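Local coordinates for protein NAD nucleotidase (Haemophilus influenzae, PDB 3ZTV) that hydrolyses NAD in the periplasm to adenosine and nicotinamide riboside, and removes the 5'-phosphate from nucleotides, with AMP as the substrate of highest activity, at residues A426-L430 with D545-I550; I357-I361 with I550-K554; H8-L13 with V148-I153. All blocks are in the same frame, centred on the assembly; numbering follows the deposited sequence.

In the fold
Contact 1 and contact 2 belong to one region: both use helix 545-555, share Ile550, and have centres 10 Å apart. The first sets the start of that helix against helix 423-429; the second sets its later turns against strand 357-362. Contact 1 is the one near the nucleoside pocket, with the side chain of Asp545 about 6 Å from bound adenosine and that of Glu547 about 14 Å from a zinc ion. Contact 3 lies on the opposite side of the chain's centre, in the metallophosphoesterase part, with its centre 50 Å from that of contact 1 and 54 Å from that of contact 2. Like contact 2, it is remote from the annotated sites.

Contact 1: residues A426-L430 with D545-I550; sequences AYTFL and DAESFI
Ala426 marks the closest backbone approach, its CA lying 5.2 Å from the CA of Ala546. The small side chains of Ala426 and Ala546 permit this close approach of helices 423-429 and 545-555, and Ala426 CB also touches Ile550, 3.7 Å from its CG1. On Tyr427 the ring takes the methyl of Ala546 over one face: that CB sits 3.5 Å from the ring centroid and almost on the ring normal, a CH-pi contact. Beyond the ring edge, Tyr427 OH donates a short hydrogen bond, 2.5 Å, to Glu547 OE2. The acceptor is met on its anti side, 21° out of the carboxylate plane, and the bend of the Glu547 chain at chi2 (-67°) turns the carboxylate to this hydroxyl. Glu547 OE1 is hydrogen-bonded to Thr79 OG1 on helix 76-79, so this helix pair of the C-terminal, nucleoside-binding part also meets the metallophosphoesterase part typical of 5'-nucleotidases. Phe429 presents the edge at CD2 and CE2 to one face of Phe549 in an offset edge-to-face pair, with centroids 5.1 Å apart and planes at 62°. Phe549 makes a second edge-to-face pair with Phe390 of helix 386-396. Leu430, the first residue to leave helical geometry, drives CD1 against the start of the second helix, 3.4 Å from Asp545 O, and against Phe549 CB. A water joins Leu430 to Asp545, donating to Leu430 O at 2.6 Å and to Asp545 OD1 at 2.8 Å, while Asp545 OD2 accepts a weak hydrogen bond from the backbone N of Asn434, an adenosine-pocket residue.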
# COMPACT_ATOMS: atom_id res chain seq x y z
N ALA A 426 -10.34 35.71 -21.77
CA ALA A 426 -9.98 35.17 -20.46
C ALA A 426 -8.61 35.65 -20.00
O ALA A 426 -8.41 35.99 -18.84
CB ALA A 426 -10.03 33.65 -20.46
N TYR A 427 -7.66 35.68 -20.94
CA TYR A 427 -6.33 36.18 -20.65
C TYR A 427 -6.31 37.70 -20.46
O TYR A 427 -5.41 38.24 -19.83
CB TYR A 427 -5.35 35.73 -21.74
CG TYR A 427 -4.88 34.30 -21.56
CD1 TYR A 427 -5.63 33.23 -22.02
CD2 TYR A 427 -3.68 34.03 -20.91
CE1 TYR A 427 -5.19 31.92 -21.85
CE2 TYR A 427 -3.24 32.74 -20.73
CZ TYR A 427 -3.99 31.69 -21.20
OH TYR A 427 -3.54 30.40 -21.01
N THR A 428 -7.33 38.37 -20.99
CA THR A 428 -7.52 39.80 -20.75
C THR A 428 -8.11 40.05 -19.36
O THR A 428 -7.70 40.98 -18.67
CB THR A 428 -8.46 40.42 -21.81
OG1 THR A 428 -7.85 40.31 -23.10
CG2 THR A 428 -8.74 41.88 -21.50
N PHE A 429 -9.08 39.22 -18.97
CA PHE A 429 -9.70 39.32 -17.66
C PHE A 429 -8.66 39.12 -16.56
O PHE A 429 -8.72 39.78 -15.51
CB PHE A 429 -10.79 38.24 -17.49
CG PHE A 429 -12.01 38.45 -18.34
CD1 PHE A 429 -12.35 39.70 -18.83
CD2 PHE A 429 -12.84 37.37 -18.64
CE1 PHE A 429 -13.48 39.87 -19.61
CE2 PHE A 429 -13.97 37.55 -19.41
CZ PHE A 429 -14.29 38.80 -19.90
N LEU A 430 -7.72 38.21 -16.80
CA LEU A 430 -6.79 37.75 -15.77
C LEU A 430 -5.37 37.83 -16.30
O LEU A 430 -4.87 36.86 -16.88
CB LEU A 430 -7.12 36.31 -15.41
CG LEU A 430 -8.52 36.11 -14.84
CD1 LEU A 430 -8.94 34.66 -14.97
CD2 LEU A 430 -8.60 36.58 -13.40
N ASP A 545 -4.87 30.58 -13.94
CA ASP A 545 -6.13 31.30 -13.74
C ASP A 545 -6.97 31.54 -14.99
O ASP A 545 -8.18 31.30 -14.99
CB ASP A 545 -5.92 32.62 -12.96
CG ASP A 545 -4.82 33.52 -13.54
OD1 ASP A 545 -4.36 33.28 -14.68
OD2 ASP A 545 -4.44 34.49 -12.85
N ALA A 546 -6.35 31.98 -16.08
CA ALA A 546 -7.10 32.24 -17.31
C ALA A 546 -7.68 30.93 -17.86
O ALA A 546 -8.79 30.90 -18.39
CB ALA A 546 -6.21 32.91 -18.34
N GLU A 547 -6.91 29.85 -17.72
CA GLU A 547 -7.38 28.54 -18.16
C GLU A 547 -8.55 28.03 -17.31
O GLU A 547 -9.45 27.38 -17.83
CB GLU A 547 -6.23 27.53 -18.21
CG GLU A 547 -5.15 27.88 -19.24
CD GLU A 547 -5.63 27.79 -20.67
OE1 GLU A 547 -6.65 27.13 -20.92
OE2 GLU A 547 -4.99 28.39 -21.57
N SER A 548 -8.56 28.37 -16.03
CA SER A 548 -9.71 28.04 -15.18
C SER A 548 -10.97 28.76 -15.67
O SER A 548 -12.06 28.18 -15.72
CB SER A 548 -9.43 28.44 -13.73
OG SER A 548 -8.37 27.69 -13.18
N PHE A 549 -10.81 30.02 -16.04
CA PHE A 549 -11.92 30.80 -16.56
C PHE A 549 -12.45 30.19 -17.84
O PHE A 549 -13.66 30.05 -18.01
CB PHE A 549 -11.52 32.26 -16.78
CG PHE A 549 -12.69 33.18 -16.92
CD1 PHE A 549 -13.43 33.20 -18.09
CD2 PHE A 549 -13.10 33.98 -15.87
CE1 PHE A 549 -14.53 34.03 -18.22
CE2 PHE A 549 -14.19 34.81 -15.99
CZ PHE A 549 -14.91 34.83 -17.17
N ILE A 550 -11.55 29.79 -18.74
CA ILE A 550 -11.96 29.10 -19.96
C ILE A 550 -12.75 27.81 -19.68
O ILE A 550 -13.79 27.56 -20.29
CB ILE A 550 -10.74 28.82 -20.86
CG1 ILE A 550 -10.24 30.12 -21.49
CG2 ILE A 550 -11.08 27.80 -21.94
CD1 ILE A 550 -8.81 30.03 -21.98
O HOH W 1 -3.02 35.11 -16.25

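Contact 2: residues I357-I361 with I550-K554; sequences IVGVI and IKFMK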
# COMPACT_ATOMS: atom_id res chain seq x y z
N ILE A 357 -15.35 31.81 -29.78
CA ILE A 357 -16.15 32.03 -28.59
C ILE A 357 -16.17 30.78 -27.71
O ILE A 357 -16.44 29.68 -28.19
CB ILE A 357 -17.59 32.43 -28.97
CG1 ILE A 357 -17.56 33.74 -29.77
CG2 ILE A 357 -18.46 32.57 -27.74
CD1 ILE A 357 -18.88 34.07 -30.47
N VAL A 358 -15.87 30.97 -26.43
CA VAL A 358 -15.91 29.86 -25.48
C VAL A 358 -17.24 29.82 -24.73
O VAL A 358 -17.69 28.76 -24.30
CB VAL A 358 -14.72 29.88 -24.48
CG1 VAL A 358 -14.81 31.07 -23.54
CG2 VAL A 358 -14.66 28.58 -23.69
N GLY A 359 -17.88 30.97 -24.58
CA GLY A 359 -19.19 31.02 -23.96
C GLY A 359 -19.83 32.38 -24.10
O GLY A 359 -19.19 33.33 -24.56
N VAL A 360 -21.09 32.47 -23.70
CA VAL A 360 -21.85 33.71 -23.77
C VAL A 360 -22.41 34.01 -22.40
O VAL A 360 -22.94 33.12 -21.72
CB VAL A 360 -23.01 33.59 -24.79
CG1 VAL A 360 -23.85 34.87 -24.80
CG2 VAL A 360 -22.47 33.30 -26.17
N ILE A 361 -22.28 35.26 -21.97
CA ILE A 361 -22.87 35.69 -20.71
C ILE A 361 -24.09 36.55 -20.97
O ILE A 361 -24.04 37.49 -21.77
CB ILE A 361 -21.86 36.48 -19.85
CG1 ILE A 361 -20.64 35.61 -19.53
CG2 ILE A 361 -22.52 36.96 -18.57
CD1 ILE A 361 -19.53 36.35 -18.82
N ILE A 550 -11.55 29.79 -18.74
CA ILE A 550 -11.96 29.10 -19.96
C ILE A 550 -12.75 27.81 -19.68
O ILE A 550 -13.79 27.56 -20.29
CB ILE A 550 -10.74 28.82 -20.86
CG1 ILE A 550 -10.24 30.12 -21.49
CG2 ILE A 550 -11.08 27.80 -21.94
CD1 ILE A 550 -8.81 30.03 -21.98
N LYS A 551 -12.26 26.99 -18.75
CA LYS A 551 -13.00 25.77 -18.37
C LYS A 551 -14.41 26.09 -17.87
O LYS A 551 -15.37 25.38 -18.18
CB LYS A 551 -12.27 25.00 -17.28
CG LYS A 551 -10.97 24.37 -17.70
CD LYS A 551 -10.45 23.50 -16.57
CE LYS A 551 -9.05 23.00 -16.86
NZ LYS A 551 -8.55 22.12 -15.77
N PHE A 552 -14.52 27.14 -17.06
CA PHE A 552 -15.81 27.52 -16.51
C PHE A 552 -16.80 27.88 -17.61
O PHE A 552 -17.95 27.44 -17.59
CB PHE A 552 -15.65 28.68 -15.52
CG PHE A 552 -16.92 29.08 -14.82
CD1 PHE A 552 -17.77 30.00 -15.39
CD2 PHE A 552 -17.25 28.53 -13.59
CE1 PHE A 552 -18.94 30.37 -14.75
CE2 PHE A 552 -18.42 28.90 -12.94
CZ PHE A 552 -19.27 29.82 -13.53
N MET A 553 -16.36 28.65 -18.59
CA MET A 553 -17.24 29.01 -19.70
C MET A 553 -17.60 27.79 -20.55
O MET A 553 -18.71 27.71 -21.08
CB MET A 553 -16.63 30.12 -20.56
CG MET A 553 -16.43 31.45 -19.84
SD MET A 553 -17.94 32.12 -19.10
CE MET A 553 -19.08 32.06 -20.48
N LYS A 554 -16.68 26.85 -20.69
CA LYS A 554 -16.99 25.63 -21.43
C LYS A 554 -18.10 24.84 -20.72
O LYS A 554 -18.90 24.17 -21.37
CB LYS A 554 -15.76 24.74 -21.58
CG LYS A 554 -14.73 25.26 -22.57
CD LYS A 554 -13.60 24.26 -22.74
CE LYS A 554 -12.56 24.73 -23.74
NZ LYS A 554 -13.04 24.63 -25.15
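Val358 and Met553 form the dense part of this contact, their side chains crossing at about a right angle with Val358 CG1 3.6 Å from Met553 CB. From there the methionine bends at both chi2 (-56°) and chi3 (-51°), which turns its methyl toward the strand backbone. CE ends 3.6 Å from Gly359 CA, an approach that depends on the glycine having no side chain on the helix-facing side, and it lies 4.0 Å from Ile361 CG1. Phe390 of helix 386-396 touches both Ile361 and Met553, so this end of the contact is buried. Val358 CG2 adds buried Ile550 to the packed part, 4.1 Å from its CG2. The backbones are correspondingly close: the axes of strand 357-361 and helix 550-554 approach to 6.9 Å, with their directions 66° apart. The strand is the middle one of a three-stranded sheet, and helix 545-555 packs across it before the chain enters strand 558-560, parallel neighbour of 357-362. A classic beta bulge, in which Val358 and Gly359 both face Val421 of strand 419-422, brings the Val358 side chain and the side-chain-free face of Gly359 next to the helix. Toward solvent the contact thins in area: exposed Lys554 buries little surface, its side chain touching through CG alone, 3.5 Å from Val358 CG2. No hydrogen bond crosses between the segments. The helix is therefore held to the strand here by van der Waals packing, with the folded methionine supplying the shape match at the bulge and the lysine contributing methylene contact at the solvent-facing border.

Contact 3: residues H8-L13 with V148-I153; sequences HKAVEL and VDGEKI
Glu151 reaches across to the start of the modelled chain and receives one donor from residues 8-13 on each carboxylate oxygen. His8 ND1 donates to OE1 over 2.9 Å in a nearly straight bond (170°); the oxygen uses its syn lone pair and lies close to the imidazole plane. Lys9 N donates to OE2, also at 2.9 Å, but comes from well above the carboxylate plane, 67° out of it. Lys197 adds a salt bridge to OE1. The fold of the Glu151 chain at chi2 (-68°) brings its carboxylate to these donors, while its CG lies 3.6 Å from Val11 CG1. That same Val11 methyl lies against the carbonyl of Val148, 3.7 Å from its O. Further along the strand the contact is apolar: Leu13 CD2 approaches Val148 CG2, and Leu13 meets Ile153 tip to tip, with Leu13 CD1 3.7 Å from Ile153 CD1.

In the next shell, a type I' turn from Val148 to Glu151 joins strands 143-148 and 151-159 as a tight hairpin, closed by reciprocal backbone bonds between Val148 and Glu151. A water links the hairpin tip to the facing strand, accepting from Glu12 N at 2.9 Å and donating to Asp149 OD2 at 2.9 Å. Strand 11-18 is an interior strand of one mixed sheet, where Val11 and Leu13 bond strand 270-278. The hairpin at the border of the other sheet of the metallophosphoesterase sandwich thus packs against the beginning of that strand.

Gripped by a histidine, a backbone amide and a lysine, the buried Glu151 carboxylate would be expected to keep its charged form. The bond from His8 calls only for a proton on ND1, though the carboxylate could somewhat favour the cationic imidazole; together these bonds tie the chain's first ordered residues to the hairpin.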
# COMPACT_ATOMS: atom_id res chain seq x y z
N HIS A 8 28.56 -10.30 -17.05
CA HIS A 8 28.25 -8.89 -17.29
C HIS A 8 29.50 -8.08 -17.65
O HIS A 8 30.60 -8.39 -17.19
CB HIS A 8 27.60 -8.26 -16.06
CG HIS A 8 26.22 -8.77 -15.77
ND1 HIS A 8 25.12 -8.36 -16.49
CD2 HIS A 8 25.76 -9.63 -14.84
CE1 HIS A 8 24.04 -8.95 -16.01
NE2 HIS A 8 24.41 -9.73 -15.01
N LYS A 9 29.29 -7.04 -18.45
CA LYS A 9 30.34 -6.10 -18.80
C LYS A 9 29.94 -4.71 -18.32
O LYS A 9 28.75 -4.43 -18.14
CB LYS A 9 30.54 -6.07 -20.32
CG LYS A 9 31.75 -5.29 -20.79
CD LYS A 9 33.01 -6.14 -20.74
CE LYS A 9 34.25 -5.32 -21.09
NZ LYS A 9 35.48 -6.15 -21.05
N ALA A 10 30.92 -3.84 -18.09
CA ALA A 10 30.65 -2.45 -17.77
C ALA A 10 30.10 -1.73 -19.00
O ALA A 10 30.52 -2.01 -20.13
CB ALA A 10 31.92 -1.76 -17.29
N VAL A 11 29.16 -0.82 -18.80
CA VAL A 11 28.65 -0.01 -19.91
C VAL A 11 28.37 1.42 -19.48
O VAL A 11 28.15 1.68 -18.30
CB VAL A 11 27.35 -0.59 -20.53
CG1 VAL A 11 27.61 -1.95 -21.16
CG2 VAL A 11 26.25 -0.67 -19.49
N GLU A 12 28.34 2.33 -20.44
CA GLU A 12 28.01 3.72 -20.14
C GLU A 12 26.75 4.18 -20.86
O GLU A 12 26.42 3.69 -21.94
CB GLU A 12 29.19 4.65 -20.42
CG GLU A 12 29.06 6.01 -19.73
CD GLU A 12 30.34 6.82 -19.74
OE1 GLU A 12 31.43 6.23 -19.86
OE2 GLU A 12 30.24 8.06 -19.63
N LEU A 13 26.03 5.09 -20.21
CA LEU A 13 24.77 5.63 -20.71
C LEU A 13 24.82 7.15 -20.66
O LEU A 13 25.38 7.71 -19.72
CB LEU A 13 23.62 5.16 -19.81
CG LEU A 13 22.64 4.04 -20.16
CD1 LEU A 13 21.56 4.02 -19.09
CD2 LEU A 13 22.02 4.26 -21.52
N VAL A 148 22.39 -2.16 -24.40
CA VAL A 148 23.53 -1.34 -24.74
C VAL A 148 24.76 -2.22 -24.73
O VAL A 148 25.10 -2.81 -23.70
CB VAL A 148 23.73 -0.20 -23.72
CG1 VAL A 148 25.02 0.56 -24.03
CG2 VAL A 148 22.54 0.74 -23.73
N ASP A 149 25.42 -2.33 -25.88
CA ASP A 149 26.65 -3.11 -25.96
C ASP A 149 26.49 -4.48 -25.29
O ASP A 149 27.36 -4.92 -24.55
CB ASP A 149 27.81 -2.34 -25.34
CG ASP A 149 28.05 -1.00 -26.01
OD1 ASP A 149 27.99 -0.93 -27.25
OD2 ASP A 149 28.29 0.00 -25.29
N GLY A 150 25.35 -5.13 -25.55
CA GLY A 150 25.12 -6.48 -25.06
C GLY A 150 24.49 -6.59 -23.68
O GLY A 150 24.05 -7.67 -23.28
N GLU A 151 24.44 -5.48 -22.96
CA GLU A 151 23.88 -5.46 -21.61
C GLU A 151 22.43 -5.01 -21.60
O GLU A 151 22.05 -4.09 -22.32
CB GLU A 151 24.69 -4.53 -20.71
CG GLU A 151 26.05 -5.08 -20.35
CD GLU A 151 25.96 -6.29 -19.44
OE1 GLU A 151 25.17 -6.26 -18.48
OE2 GLU A 151 26.70 -7.26 -19.69
N LYS A 152 21.61 -5.64 -20.75
CA LYS A 152 20.22 -5.23 -20.61
C LYS A 152 20.05 -4.13 -19.56
O LYS A 152 20.60 -4.21 -18.46
CB LYS A 152 19.34 -6.44 -20.28
CG LYS A 152 19.27 -7.45 -21.42
CD LYS A 152 18.21 -8.50 -21.20
CE LYS A 152 18.64 -9.51 -20.16
NZ LYS A 152 17.73 -10.70 -20.17
N ILE A 153 19.29 -3.11 -19.92
CA ILE A 153 18.94 -2.05 -18.99
C ILE A 153 17.42 -1.91 -18.99
O ILE A 153 16.80 -1.85 -20.05
CB ILE A 153 19.59 -0.71 -19.38
CG1 ILE A 153 21.12 -0.86 -19.46
CG2 ILE A 153 19.20 0.39 -18.40
CD1 ILE A 153 21.87 0.42 -19.80
O HOH W 2 29.37 1.48 -23.07